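Local coordinates for protein salt-tolerant glutaminase (Micrococcus luteus, PDB 3AGD) that probably catalyses the hydrolysis of L-glutamine to L-glutamate and ammonium, as a salt-tolerant member of the glutaminase family, at residues A[24-32]-A[155-163]; A[56-67]-A[194-204]. One frame throughout, in Å; residues are numbered along the deposited sequence.

Contact 1: A[24-32]-A[155-163]; sequences TAQYIPVLA and ETYESEMAV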
ATOM      1  N   THR A  24     -17.354 -28.423   2.288  1.00 24.62           N
ATOM      2  CA  THR A  24     -15.967 -28.731   1.988  1.00 25.70           C
ATOM      3  C   THR A  24     -15.803 -29.032   0.497  1.00 26.13           C
ATOM      4  O   THR A  24     -16.788 -29.264  -0.209  1.00 24.45           O
ATOM      5  CB  THR A  24     -15.514 -29.947   2.804  1.00 25.29           C
ATOM      6  OG1 THR A  24     -16.411 -31.038   2.560  1.00 28.60           O
ATOM      7  CG2 THR A  24     -15.521 -29.621   4.292  1.00 21.43           C
ATOM      8  N   ALA A  25     -14.560 -29.019   0.021  1.00 27.90           N
ATOM      9  CA  ALA A  25     -14.277 -29.307  -1.383  1.00 26.63           C
ATOM     10  C   ALA A  25     -14.789 -30.715  -1.690  1.00 29.66           C
ATOM     11  O   ALA A  25     -14.308 -31.689  -1.121  1.00 32.03           O
ATOM     12  CB  ALA A  25     -12.776 -29.221  -1.640  1.00 22.36           C
ATOM     13  N   GLN A  26     -15.759 -30.816  -2.591  1.00 31.93           N
ATOM     14  CA  GLN A  26     -16.347 -32.108  -2.942  1.00 36.45           C
ATOM     15  C   GLN A  26     -15.611 -32.900  -4.023  1.00 40.53           C
ATOM     16  O   GLN A  26     -15.949 -34.058  -4.269  1.00 41.98           O
ATOM     17  CB  GLN A  26     -17.795 -31.916  -3.401  1.00 37.71           C
ATOM     18  CG  GLN A  26     -18.732 -31.297  -2.378  1.00 38.32           C
ATOM     19  CD  GLN A  26     -18.924 -32.169  -1.157  1.00 41.43           C
ATOM     20  OE1 GLN A  26     -18.164 -32.085  -0.193  1.00 40.64           O
ATOM     21  NE2 GLN A  26     -19.939 -33.024  -1.196  1.00 45.71           N
ATOM     22  N   TYR A  27     -14.612 -32.295  -4.659  1.00 42.18           N
ATOM     23  CA  TYR A  27     -13.891 -32.969  -5.739  1.00 42.38           C
ATOM     24  C   TYR A  27     -13.084 -34.203  -5.322  1.00 43.08           C
ATOM     25  O   TYR A  27     -12.844 -35.091  -6.140  1.00 40.92           O
ATOM     26  CB  TYR A  27     -13.008 -31.960  -6.485  1.00 43.40           C
ATOM     27  CG  TYR A  27     -11.644 -31.707  -5.888  1.00 46.08           C
ATOM     28  CD1 TYR A  27     -10.556 -32.510  -6.226  1.00 44.05           C
ATOM     29  CD2 TYR A  27     -11.426 -30.633  -5.025  1.00 48.29           C
ATOM     30  CE1 TYR A  27      -9.282 -32.249  -5.729  1.00 43.85           C
ATOM     31  CE2 TYR A  27     -10.154 -30.365  -4.519  1.00 47.73           C
ATOM     32  CZ  TYR A  27      -9.087 -31.176  -4.878  1.00 44.48           C
ATOM     33  OH  TYR A  27      -7.825 -30.908  -4.402  1.00 44.69           O
ATOM     34  N   ILE A  28     -12.664 -34.259  -4.061  1.00 44.32           N
ATOM     35  CA  ILE A  28     -11.927 -35.416  -3.556  1.00 44.20           C
ATOM     36  C   ILE A  28     -12.385 -35.749  -2.147  1.00 46.70           C
ATOM     37  O   ILE A  28     -12.534 -34.863  -1.305  1.00 48.72           O
ATOM     38  CB  ILE A  28     -10.405 -35.190  -3.522  1.00 45.83           C
ATOM     39  CG1 ILE A  28     -10.091 -33.821  -2.918  1.00 43.12           C
ATOM     40  CG2 ILE A  28      -9.824 -35.383  -4.914  1.00 46.78           C
ATOM     41  CD1 ILE A  28      -8.618 -33.597  -2.677  1.00 40.43           C
ATOM     42  N   PRO A  29     -12.610 -37.041  -1.870  1.00 47.22           N
ATOM     43  CA  PRO A  29     -13.059 -37.513  -0.558  1.00 46.17           C
ATOM     44  C   PRO A  29     -12.184 -37.103   0.622  1.00 42.37           C
ATOM     45  O   PRO A  29     -12.688 -36.897   1.726  1.00 41.12           O
ATOM     46  CB  PRO A  29     -13.132 -39.030  -0.742  1.00 49.69           C
ATOM     47  CG  PRO A  29     -12.114 -39.296  -1.818  1.00 51.72           C
ATOM     48  CD  PRO A  29     -12.376 -38.173  -2.782  1.00 48.99           C
ATOM     49  N   VAL A  30     -10.878 -36.979   0.406  1.00 39.38           N
ATOM     50  CA  VAL A  30     -10.003 -36.589   1.505  1.00 34.96           C
ATOM     51  C   VAL A  30     -10.420 -35.215   2.040  1.00 31.70           C
ATOM     52  O   VAL A  30     -10.422 -34.987   3.249  1.00 33.65           O
ATOM     53  CB  VAL A  30      -8.517 -36.560   1.068  1.00 35.70           C
ATOM     54  CG1 VAL A  30      -8.310 -35.535  -0.024  1.00 36.95           C
ATOM     55  CG2 VAL A  30      -7.632 -36.255   2.264  1.00 35.43           C
ATOM     56  N   LEU A  31     -10.788 -34.308   1.138  1.00 27.52           N
ATOM     57  CA  LEU A  31     -11.215 -32.972   1.537  1.00 26.55           C
ATOM     58  C   LEU A  31     -12.718 -32.960   1.797  1.00 25.82           C
ATOM     59  O   LEU A  31     -13.198 -32.290   2.710  1.00 22.65           O
ATOM     60  CB  LEU A  31     -10.866 -31.947   0.452  1.00 27.64           C
ATOM     61  CG  LEU A  31      -9.378 -31.697   0.192  1.00 29.56           C
ATOM     62  CD1 LEU A  31      -9.198 -30.585  -0.843  1.00 26.83           C
ATOM     63  CD2 LEU A  31      -8.703 -31.313   1.495  1.00 31.66           C
ATOM     64  N   ALA A  32     -13.457 -33.720   0.995  1.00 27.97           N
ATOM     65  CA  ALA A  32     -14.902 -33.800   1.139  1.00 30.07           C
ATOM     66  C   ALA A  32     -15.312 -34.392   2.487  1.00 32.24           C
ATOM     67  O   ALA A  32     -16.349 -34.026   3.036  1.00 32.79           O
ATOM     68  CB  ALA A  32     -15.487 -34.634   0.006  1.00 28.77           C
ATOM     69  N   GLU A 155      -1.599 -38.640   0.577  1.00 23.88           N
ATOM     70  CA  GLU A 155      -2.943 -39.189   0.459  1.00 24.54           C
ATOM     71  C   GLU A 155      -3.771 -38.199  -0.363  1.00 23.59           C
ATOM     72  O   GLU A 155      -4.529 -38.590  -1.255  1.00 22.60           O
ATOM     73  CB  GLU A 155      -3.562 -39.366   1.843  1.00 27.40           C
ATOM     74  CG  GLU A 155      -4.925 -40.034   1.832  1.00 38.93           C
ATOM     75  CD  GLU A 155      -5.506 -40.191   3.227  1.00 46.97           C
ATOM     76  OE1 GLU A 155      -4.797 -40.722   4.109  1.00 53.70           O
ATOM     77  OE2 GLU A 155      -6.669 -39.790   3.442  1.00 46.30           O
ATOM     78  N   THR A 156      -3.623 -36.912  -0.058  1.00 21.11           N
ATOM     79  CA  THR A 156      -4.353 -35.885  -0.794  1.00 22.19           C
ATOM     80  C   THR A 156      -3.851 -35.873  -2.236  1.00 21.00           C
ATOM     81  O   THR A 156      -4.643 -35.790  -3.173  1.00 21.24           O
ATOM     82  CB  THR A 156      -4.150 -34.488  -0.172  1.00 22.20           C
ATOM     83  OG1 THR A 156      -4.680 -34.480   1.158  1.00 23.64           O
ATOM     84  CG2 THR A 156      -4.858 -33.418  -1.007  1.00 20.23           C
ATOM     85  N   TYR A 157      -2.534 -35.971  -2.401  1.00 18.60           N
ATOM     86  CA  TYR A 157      -1.915 -35.983  -3.724  1.00 22.12           C
ATOM     87  C   TYR A 157      -2.498 -37.080  -4.618  1.00 26.70           C
ATOM     88  O   TYR A 157      -3.001 -36.799  -5.707  1.00 26.43           O
ATOM     89  CB  TYR A 157      -0.406 -36.192  -3.589  1.00 19.36           C
ATOM     90  CG  TYR A 157       0.311 -36.497  -4.889  1.00 21.41           C
ATOM     91  CD1 TYR A 157       0.719 -35.471  -5.743  1.00 18.80           C
ATOM     92  CD2 TYR A 157       0.598 -37.816  -5.256  1.00 22.90           C
ATOM     93  CE1 TYR A 157       1.399 -35.745  -6.921  1.00 18.86           C
ATOM     94  CE2 TYR A 157       1.277 -38.104  -6.435  1.00 21.61           C
ATOM     95  CZ  TYR A 157       1.676 -37.061  -7.261  1.00 24.70           C
ATOM     96  OH  TYR A 157       2.366 -37.330  -8.418  1.00 28.92           O
ATOM     97  N   GLU A 158      -2.416 -38.328  -4.161  1.00 29.32           N
ATOM     98  CA  GLU A 158      -2.934 -39.453  -4.935  1.00 29.63           C
ATOM     99  C   GLU A 158      -4.402 -39.222  -5.260  1.00 25.16           C
ATOM    100  O   GLU A 158      -4.832 -39.386  -6.395  1.00 23.90           O
ATOM    101  CB  GLU A 158      -2.785 -40.764  -4.155  1.00 35.98           C
ATOM    102  CG  GLU A 158      -1.353 -41.189  -3.857  1.00 48.94           C
ATOM    103  CD  GLU A 158      -0.512 -41.396  -5.111  1.00 60.54           C
ATOM    104  OE1 GLU A 158      -1.093 -41.601  -6.199  1.00 63.08           O
ATOM    105  OE2 GLU A 158       0.735 -41.366  -5.003  1.00 63.78           O
ATOM    106  N   SER A 159      -5.168 -38.834  -4.253  1.00 24.38           N
ATOM    107  CA  SER A 159      -6.586 -38.576  -4.431  1.00 26.06           C
ATOM    108  C   SER A 159      -6.840 -37.568  -5.561  1.00 27.82           C
ATOM    109  O   SER A 159      -7.630 -37.824  -6.470  1.00 26.30           O
ATOM    110  CB  SER A 159      -7.173 -38.056  -3.118  1.00 29.45           C
ATOM    111  OG  SER A 159      -8.565 -37.838  -3.225  1.00 37.52           O
ATOM    112  N   GLU A 160      -6.163 -36.425  -5.514  1.00 28.37           N
ATOM    113  CA  GLU A 160      -6.353 -35.405  -6.538  1.00 28.35           C
ATOM    114  C   GLU A 160      -5.779 -35.797  -7.894  1.00 25.92           C
ATOM    115  O   GLU A 160      -6.319 -35.415  -8.933  1.00 24.39           O
ATOM    116  CB  GLU A 160      -5.758 -34.070  -6.081  1.00 29.97           C
ATOM    117  CG  GLU A 160      -5.634 -33.047  -7.197  1.00 30.26           C
ATOM    118  CD  GLU A 160      -5.529 -31.625  -6.688  1.00 31.75           C
ATOM    119  OE1 GLU A 160      -5.089 -31.423  -5.534  1.00 30.27           O
ATOM    120  OE2 GLU A 160      -5.880 -30.703  -7.453  1.00 33.87           O
ATOM    121  N   MET A 161      -4.695 -36.563  -7.896  1.00 22.87           N
ATOM    122  CA  MET A 161      -4.101 -36.979  -9.158  1.00 24.78           C
ATOM    123  C   MET A 161      -5.053 -37.859  -9.965  1.00 25.22           C
ATOM    124  O   MET A 161      -4.887 -38.013 -11.175  1.00 23.38           O
ATOM    125  CB  MET A 161      -2.786 -37.718  -8.910  1.00 23.18           C
ATOM    126  CG  MET A 161      -1.607 -36.794  -8.648  1.00 22.67           C
ATOM    127  SD  MET A 161      -1.218 -35.740 -10.076  1.00 23.15           S
ATOM    128  CE  MET A 161      -0.287 -36.892 -11.087  1.00 21.46           C
ATOM    129  N   ALA A 162      -6.058 -38.421  -9.295  1.00 25.38           N
ATOM    130  CA  ALA A 162      -7.034 -39.288  -9.954  1.00 24.87           C
ATOM    131  C   ALA A 162      -8.118 -38.491 -10.676  1.00 24.39           C
ATOM    132  O   ALA A 162      -8.844 -39.029 -11.513  1.00 25.49           O
ATOM    133  CB  ALA A 162      -7.673 -40.217  -8.933  1.00 25.52           C
ATOM    134  N   VAL A 163      -8.224 -37.205 -10.349  1.00 22.49           N
ATOM    135  CA  VAL A 163      -9.221 -36.335 -10.962  1.00 20.28           C
ATOM    136  C   VAL A 163      -8.598 -35.001 -11.370  1.00 18.68           C
ATOM    137  O   VAL A 163      -9.058 -33.939 -10.955  1.00 15.37           O
ATOM    138  CB  VAL A 163     -10.400 -36.070  -9.984  1.00 25.70           C
ATOM    139  CG1 VAL A 163     -11.201 -37.344  -9.783  1.00 25.94           C
ATOM    140  CG2 VAL A 163      -9.870 -35.585  -8.635  1.00 25.21           C
TER

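Contact 2: A[56-67]-A[194-204]; sequences ADVEFTIQSASK and QCAVLVTVKDL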
ATOM      1  N   ALA A  56      -5.432 -23.106  15.244  1.00 25.70           N
ATOM      2  CA  ALA A  56      -4.364 -22.489  14.473  1.00 24.85           C
ATOM      3  C   ALA A  56      -3.146 -23.389  14.287  1.00 25.07           C
ATOM      4  O   ALA A  56      -2.182 -22.998  13.632  1.00 24.52           O
ATOM      5  CB  ALA A  56      -3.946 -21.184  15.137  1.00 25.42           C
ATOM      6  N   ASP A  57      -3.189 -24.593  14.851  1.00 25.90           N
ATOM      7  CA  ASP A  57      -2.060 -25.508  14.741  1.00 28.64           C
ATOM      8  C   ASP A  57      -2.436 -26.851  14.112  1.00 27.75           C
ATOM      9  O   ASP A  57      -1.733 -27.848  14.280  1.00 27.83           O
ATOM     10  CB  ASP A  57      -1.449 -25.743  16.124  1.00 37.81           C
ATOM     11  CG  ASP A  57      -0.023 -26.250  16.051  1.00 50.58           C
ATOM     12  OD1 ASP A  57       0.498 -26.702  17.091  1.00 57.08           O
ATOM     13  OD2 ASP A  57       0.579 -26.186  14.957  1.00 54.93           O
ATOM     14  N   VAL A  58      -3.550 -26.873  13.393  1.00 27.01           N
ATOM     15  CA  VAL A  58      -4.011 -28.082  12.723  1.00 24.64           C
ATOM     16  C   VAL A  58      -3.562 -28.003  11.268  1.00 23.82           C
ATOM     17  O   VAL A  58      -3.872 -27.035  10.570  1.00 23.59           O
ATOM     18  CB  VAL A  58      -5.544 -28.191  12.771  1.00 21.31           C
ATOM     19  CG1 VAL A  58      -6.003 -29.390  11.971  1.00 22.29           C
ATOM     20  CG2 VAL A  58      -6.009 -28.310  14.211  1.00 22.06           C
ATOM     21  N   GLU A  59      -2.834 -29.016  10.814  1.00 22.50           N
ATOM     22  CA  GLU A  59      -2.330 -29.032   9.450  1.00 22.54           C
ATOM     23  C   GLU A  59      -3.395 -29.300   8.400  1.00 22.17           C
ATOM     24  O   GLU A  59      -4.359 -30.026   8.638  1.00 19.46           O
ATOM     25  CB  GLU A  59      -1.218 -30.073   9.300  1.00 23.80           C
ATOM     26  CG  GLU A  59       0.016 -29.811  10.148  1.00 24.35           C
ATOM     27  CD  GLU A  59       1.196 -30.678   9.739  1.00 26.31           C
ATOM     28  OE1 GLU A  59       0.968 -31.828   9.299  1.00 27.79           O
ATOM     29  OE2 GLU A  59       2.353 -30.217   9.867  1.00 23.88           O
ATOM     30  N   PHE A  60      -3.203 -28.699   7.232  1.00 21.40           N
ATOM     31  CA  PHE A  60      -4.106 -28.873   6.104  1.00 18.35           C
ATOM     32  C   PHE A  60      -3.288 -28.589   4.850  1.00 17.65           C
ATOM     33  O   PHE A  60      -2.253 -27.926   4.922  1.00 18.87           O
ATOM     34  CB  PHE A  60      -5.297 -27.909   6.218  1.00 19.79           C
ATOM     35  CG  PHE A  60      -4.902 -26.468   6.401  1.00 19.18           C
ATOM     36  CD1 PHE A  60      -4.509 -25.696   5.316  1.00 17.61           C
ATOM     37  CD2 PHE A  60      -4.895 -25.892   7.674  1.00 17.02           C
ATOM     38  CE1 PHE A  60      -4.108 -24.367   5.489  1.00 17.10           C
ATOM     39  CE2 PHE A  60      -4.498 -24.572   7.861  1.00 15.16           C
ATOM     40  CZ  PHE A  60      -4.103 -23.803   6.768  1.00 15.13           C
ATOM     41  N   THR A  61      -3.728 -29.094   3.704  1.00 16.55           N
ATOM     42  CA  THR A  61      -2.989 -28.849   2.474  1.00 15.75           C
ATOM     43  C   THR A  61      -3.189 -27.397   2.048  1.00 15.59           C
ATOM     44  O   THR A  61      -4.316 -26.900   1.972  1.00 13.39           O
ATOM     45  CB  THR A  61      -3.428 -29.814   1.363  1.00 17.11           C
ATOM     46  OG1 THR A  61      -4.847 -29.732   1.180  1.00 17.09           O
ATOM     47  CG2 THR A  61      -3.057 -31.240   1.749  1.00 17.36           C
ATOM     48  N   ILE A  62      -2.074 -26.727   1.787  1.00 13.05           N
ATOM     49  CA  ILE A  62      -2.060 -25.324   1.410  1.00 14.10           C
ATOM     50  C   ILE A  62      -2.758 -25.026   0.089  1.00 16.33           C
ATOM     51  O   ILE A  62      -3.242 -23.913  -0.129  1.00 18.74           O
ATOM     52  CB  ILE A  62      -0.594 -24.810   1.363  1.00 13.01           C
ATOM     53  CG1 ILE A  62      -0.559 -23.304   1.128  1.00 12.98           C
ATOM     54  CG2 ILE A  62       0.173 -25.528   0.270  1.00 12.57           C
ATOM     55  CD1 ILE A  62       0.845 -22.723   1.254  1.00 13.04           C
ATOM     56  N   GLN A  63      -2.820 -26.021  -0.786  1.00 18.99           N
ATOM     57  CA  GLN A  63      -3.460 -25.851  -2.087  1.00 18.68           C
ATOM     58  C   GLN A  63      -2.980 -24.576  -2.798  1.00 17.97           C
ATOM     59  O   GLN A  63      -1.779 -24.296  -2.818  1.00 18.37           O
ATOM     60  CB  GLN A  63      -4.984 -25.843  -1.924  1.00 16.52           C
ATOM     61  CG  GLN A  63      -5.579 -27.177  -1.425  1.00 13.25           C
ATOM     62  CD  GLN A  63      -5.234 -28.355  -2.327  1.00 16.16           C
ATOM     63  OE1 GLN A  63      -5.203 -28.222  -3.551  1.00 20.80           O
ATOM     64  NE2 GLN A  63      -4.989 -29.518  -1.727  1.00 13.19           N
ATOM     65  N   SER A  64      -3.906 -23.804  -3.368  1.00 15.81           N
ATOM     66  CA  SER A  64      -3.550 -22.586  -4.102  1.00 15.72           C
ATOM     67  C   SER A  64      -2.777 -21.512  -3.341  1.00 16.77           C
ATOM     68  O   SER A  64      -2.170 -20.631  -3.962  1.00 15.20           O
ATOM     69  CB  SER A  64      -4.795 -21.955  -4.727  1.00 17.16           C
ATOM     70  OG  SER A  64      -5.208 -22.691  -5.865  1.00 20.27           O
ATOM     71  N   ALA A  65      -2.796 -21.564  -2.014  1.00 15.71           N
ATOM     72  CA  ALA A  65      -2.052 -20.577  -1.236  1.00 16.13           C
ATOM     73  C   ALA A  65      -0.555 -20.854  -1.379  1.00 16.09           C
ATOM     74  O   ALA A  65       0.277 -20.174  -0.783  1.00 19.72           O
ATOM     75  CB  ALA A  65      -2.467 -20.619   0.228  1.00 16.84           C
ATOM     76  N   SER A  66      -0.225 -21.856  -2.183  1.00 14.20           N
ATOM     77  CA  SER A  66       1.165 -22.216  -2.439  1.00 16.16           C
ATOM     78  C   SER A  66       1.683 -21.370  -3.596  1.00 15.89           C
ATOM     79  O   SER A  66       2.879 -21.110  -3.712  1.00 17.42           O
ATOM     80  CB  SER A  66       1.263 -23.683  -2.848  1.00 15.79           C
ATOM     81  OG  SER A  66       0.718 -23.871  -4.146  1.00 14.35           O
ATOM     82  N   LYS A  67       0.761 -20.946  -4.451  1.00 17.90           N
ATOM     83  CA  LYS A  67       1.091 -20.173  -5.642  1.00 16.71           C
ATOM     84  C   LYS A  67       1.998 -18.955  -5.467  1.00 15.08           C
ATOM     85  O   LYS A  67       2.948 -18.777  -6.226  1.00 14.83           O
ATOM     86  CB  LYS A  67      -0.204 -19.790  -6.359  1.00 15.65           C
ATOM     87  CG  LYS A  67      -0.949 -21.008  -6.902  1.00 10.88           C
ATOM     88  CD  LYS A  67      -2.298 -20.634  -7.484  1.00 15.64           C
ATOM     89  CE  LYS A  67      -2.987 -21.845  -8.096  1.00 14.09           C
ATOM     90  NZ  LYS A  67      -4.327 -21.486  -8.625  1.00 15.93           N
ATOM     91  N   GLN A 194       2.701 -29.850  -4.920  1.00 15.69           N
ATOM     92  CA  GLN A 194       2.947 -28.534  -4.349  1.00 17.33           C
ATOM     93  C   GLN A 194       1.743 -28.111  -3.512  1.00 16.58           C
ATOM     94  O   GLN A 194       1.892 -27.560  -2.418  1.00 16.36           O
ATOM     95  CB  GLN A 194       3.186 -27.555  -5.500  1.00 22.42           C
ATOM     96  CG  GLN A 194       2.976 -26.086  -5.209  1.00 25.71           C
ATOM     97  CD  GLN A 194       2.970 -25.266  -6.492  1.00 25.72           C
ATOM     98  OE1 GLN A 194       3.743 -25.540  -7.414  1.00 20.54           O
ATOM     99  NE2 GLN A 194       2.107 -24.255  -6.555  1.00 23.32           N
ATOM    100  N   CYS A 195       0.550 -28.383  -4.031  1.00 18.48           N
ATOM    101  CA  CYS A 195      -0.697 -28.035  -3.352  1.00 19.35           C
ATOM    102  C   CYS A 195      -0.981 -28.930  -2.152  1.00 19.45           C
ATOM    103  O   CYS A 195      -1.751 -28.558  -1.258  1.00 17.92           O
ATOM    104  CB  CYS A 195      -1.876 -28.138  -4.324  1.00 19.18           C
ATOM    105  SG  CYS A 195      -1.921 -26.870  -5.597  1.00 20.74           S
ATOM    106  N   ALA A 196      -0.369 -30.110  -2.146  1.00 17.37           N
ATOM    107  CA  ALA A 196      -0.565 -31.070  -1.067  1.00 19.80           C
ATOM    108  C   ALA A 196       0.385 -30.837   0.101  1.00 22.13           C
ATOM    109  O   ALA A 196       0.419 -31.634   1.044  1.00 24.11           O
ATOM    110  CB  ALA A 196      -0.405 -32.496  -1.597  1.00 17.55           C
ATOM    111  N   VAL A 197       1.160 -29.758   0.039  1.00 18.98           N
ATOM    112  CA  VAL A 197       2.082 -29.440   1.123  1.00 17.79           C
ATOM    113  C   VAL A 197       1.271 -29.074   2.366  1.00 18.05           C
ATOM    114  O   VAL A 197       0.345 -28.272   2.296  1.00 16.06           O
ATOM    115  CB  VAL A 197       3.011 -28.265   0.752  1.00 18.01           C
ATOM    116  CG1 VAL A 197       3.829 -27.838   1.967  1.00 20.28           C
ATOM    117  CG2 VAL A 197       3.930 -28.674  -0.376  1.00 17.41           C
ATOM    118  N   LEU A 198       1.636 -29.664   3.499  1.00 19.48           N
ATOM    119  CA  LEU A 198       0.952 -29.436   4.769  1.00 20.93           C
ATOM    120  C   LEU A 198       1.431 -28.227   5.568  1.00 21.45           C
ATOM    121  O   LEU A 198       2.623 -28.066   5.839  1.00 22.94           O
ATOM    122  CB  LEU A 198       1.064 -30.692   5.643  1.00 22.09           C
ATOM    123  CG  LEU A 198       0.311 -31.934   5.152  1.00 20.46           C
ATOM    124  CD1 LEU A 198       0.798 -33.177   5.901  1.00 17.52           C
ATOM    125  CD2 LEU A 198      -1.193 -31.721   5.350  1.00 19.56           C
ATOM    126  N   VAL A 199       0.483 -27.380   5.951  1.00 20.48           N
ATOM    127  CA  VAL A 199       0.780 -26.196   6.743  1.00 17.98           C
ATOM    128  C   VAL A 199      -0.357 -25.964   7.731  1.00 16.37           C
ATOM    129  O   VAL A 199      -1.452 -26.503   7.568  1.00 13.48           O
ATOM    130  CB  VAL A 199       0.919 -24.924   5.865  1.00 18.17           C
ATOM    131  CG1 VAL A 199       2.076 -25.079   4.892  1.00 20.19           C
ATOM    132  CG2 VAL A 199      -0.388 -24.656   5.118  1.00 19.01           C
ATOM    133  N   THR A 200      -0.080 -25.169   8.760  1.00 16.13           N
ATOM    134  CA  THR A 200      -1.077 -24.824   9.761  1.00 18.27           C
ATOM    135  C   THR A 200      -1.338 -23.334   9.590  1.00 22.24           C
ATOM    136  O   THR A 200      -0.623 -22.650   8.849  1.00 21.71           O
ATOM    137  CB  THR A 200      -0.551 -25.028  11.190  1.00 20.32           C
ATOM    138  OG1 THR A 200       0.514 -24.098  11.434  1.00 20.05           O
ATOM    139  CG2 THR A 200      -0.030 -26.453  11.380  1.00 21.92           C
ATOM    140  N   VAL A 201      -2.358 -22.834  10.274  1.00 22.53           N
ATOM    141  CA  VAL A 201      -2.682 -21.418  10.221  1.00 25.32           C
ATOM    142  C   VAL A 201      -1.437 -20.598  10.567  1.00 23.32           C
ATOM    143  O   VAL A 201      -1.144 -19.584   9.927  1.00 20.63           O
ATOM    144  CB  VAL A 201      -3.772 -21.076  11.238  1.00 35.22           C
ATOM    145  CG1 VAL A 201      -3.990 -19.590  11.279  1.00 42.02           C
ATOM    146  CG2 VAL A 201      -5.053 -21.783  10.878  1.00 42.81           C
ATOM    147  N   LYS A 202      -0.712 -21.049  11.588  1.00 22.42           N
ATOM    148  CA  LYS A 202       0.494 -20.368  12.040  1.00 23.77           C
ATOM    149  C   LYS A 202       1.561 -20.334  10.955  1.00 23.73           C
ATOM    150  O   LYS A 202       2.249 -19.329  10.788  1.00 25.10           O
ATOM    151  CB  LYS A 202       1.056 -21.053  13.287  1.00 24.95           C
ATOM    152  CG  LYS A 202       0.199 -20.888  14.535  1.00 27.44           C
ATOM    153  CD  LYS A 202       0.841 -21.608  15.718  1.00 32.15           C
ATOM    154  CE  LYS A 202       0.042 -21.430  16.995  1.00 41.39           C
ATOM    155  NZ  LYS A 202       0.685 -22.119  18.159  1.00 44.67           N
ATOM    156  N   ASP A 203       1.712 -21.435  10.229  1.00 22.97           N
ATOM    157  CA  ASP A 203       2.693 -21.483   9.156  1.00 24.70           C
ATOM    158  C   ASP A 203       2.381 -20.394   8.134  1.00 21.45           C
ATOM    159  O   ASP A 203       3.260 -19.622   7.743  1.00 22.31           O
ATOM    160  CB  ASP A 203       2.671 -22.842   8.452  1.00 26.36           C
ATOM    161  CG  ASP A 203       3.204 -23.961   9.318  1.00 27.57           C
ATOM    162  OD1 ASP A 203       4.317 -23.819   9.872  1.00 25.39           O
ATOM    163  OD2 ASP A 203       2.512 -24.991   9.429  1.00 28.28           O
ATOM    164  N   LEU A 204       1.123 -20.337   7.705  1.00 17.91           N
ATOM    165  CA  LEU A 204       0.702 -19.346   6.719  1.00 21.22           C
ATOM    166  C   LEU A 204       0.969 -17.919   7.179  1.00 22.22           C
ATOM    167  O   LEU A 204       1.482 -17.104   6.416  1.00 24.40           O
ATOM    168  CB  LEU A 204      -0.789 -19.504   6.395  1.00 21.33           C
ATOM    169  CG  LEU A 204      -1.178 -20.645   5.454  1.00 19.72           C
ATOM    170  CD1 LEU A 204      -2.674 -20.590   5.193  1.00 19.19           C
ATOM    171  CD2 LEU A 204      -0.411 -20.518   4.142  1.00 16.26           C
TER

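Contact 1: A[24-32]-A[155-163]
Ile28 and Val30, at the start of the short helix 29-32, face Thr156 and Ser159 on helix 154-161, with the backbones nearest between Val30 and Thr156, whose CA atoms are 6.1 Å apart. Ile28 occupies the N-cap position, and its carbonyl O receives Ala32 N at 2.7 Å. Its side chain reaches the helix by both branches: CG2 lies against Ser159 OG (3.2 Å), while CD1 at the far end of the other branch meets the methyl of Thr156, the two side chains lying roughly perpendicular. Val30 lies across Thr156 and Ser159, CG2 near Thr156 OG1 (3.6 Å) and close to Glu155 OE2, CG1 between Thr156 OG1 and Ser159 OG. At the other end Val163 CG2 packs on Ile28 CG2 (3.7 Å) and at the edge of the Tyr27 ring.

Tyr27 supplies the polar part. With CG between its own backbone N and carbonyl carbon (chi1 85°), the ring lies over Ile28 CG1 and carries OH to Glu160 OE1 at 3.0 Å, a weak hydrogen bond; ring and carboxylate planes are 60° apart. Glu160 is one of the residues that bind L-glutamate, a ligand absent from this chain, and Tyr27 also touches Val261 of that site. One weak bond and the contacts along the Glu160 side chain thus link Tyr27 to a carboxylate probably also used for substrate, while the remaining interface is mainly aliphatic groups against hydroxyl-bearing side chains.

Contact 2: A[56-67]-A[194-204]
Ser66 OG is gripped from two directions: it accepts Gln194 NE2 at 2.8 Å, nearly straight (167°) and in the plane of the glutamine amide, and it donates to Gln63 O at 2.9 Å. The hydroxyl thereby ties the end of helix 184-195 to the turn that carries Ser64. A residue further along that helix, Cys195 offers its carbonyl O to Gln63 N at 2.8 Å, in the carbonyl plane and on a lone pair, while its CB packs against Gln63 OE1. Bent at chi2 (-57°), the Gln63 side chain folds back and sends NE2 to Thr61 OG1 (2.9 Å), a bond that fixes the rotation of its amide.

From here the backbones run antiparallel. Ile62 N binds Val197 O, and Phe60 and Val199 form a hydrogen-bonded pair in which each N meets the other's O; Thr61 and Leu198 form the adjoining non-hydrogen-bonded pair. Val199 O, besides accepting Phe60 N, stands 3.4 Å above the plane of the Phe60 ring, over its centre. Leu204 CD1 comes to the edge of that ring and its CD2 to Ile62 CD1 (3.8 Å). Beyond the strands, Thr200 and Asp203 make a capping box at the start of helix 201-212, and Lys202 N reaches Ala56 O.

Ser64 and Cys195 belong to the L-glutamate site, unoccupied by that ligand in this chain; Ser64 and Lys67 are spaced as in the SxxK motif, consistent with the beta-lactamase clan. The two-stranded sheet lies beside helix 131-146, whose Met142 touches Ile62, Ser66 and Val197. Phe60 stacks on Phe278 of the five-stranded sheet, and Lys67 NZ bonds to Asn114 on helix 114-123.

The centres of the two contacts lie about 15 Å apart, on the same side of the chain's centre, and all four segments belong to the glutaminase part of the chain. Along the sequence they alternate: 24-32, 56-67, 155-163 and then 194-204. Helix 154-161 of contact 1 lies against the first strand of the 60-61/198-199 pair and the turn after it: Thr156 packs on Thr61 and Gln63, while Glu160 and Tyr27 approach Gln63, with Glu160 OE1 and Gln63 OE1 3.8 Å apart. Both contacts supply residues to the L-glutamate site, so that distant parts of the sequence are brought together around one binding pocket.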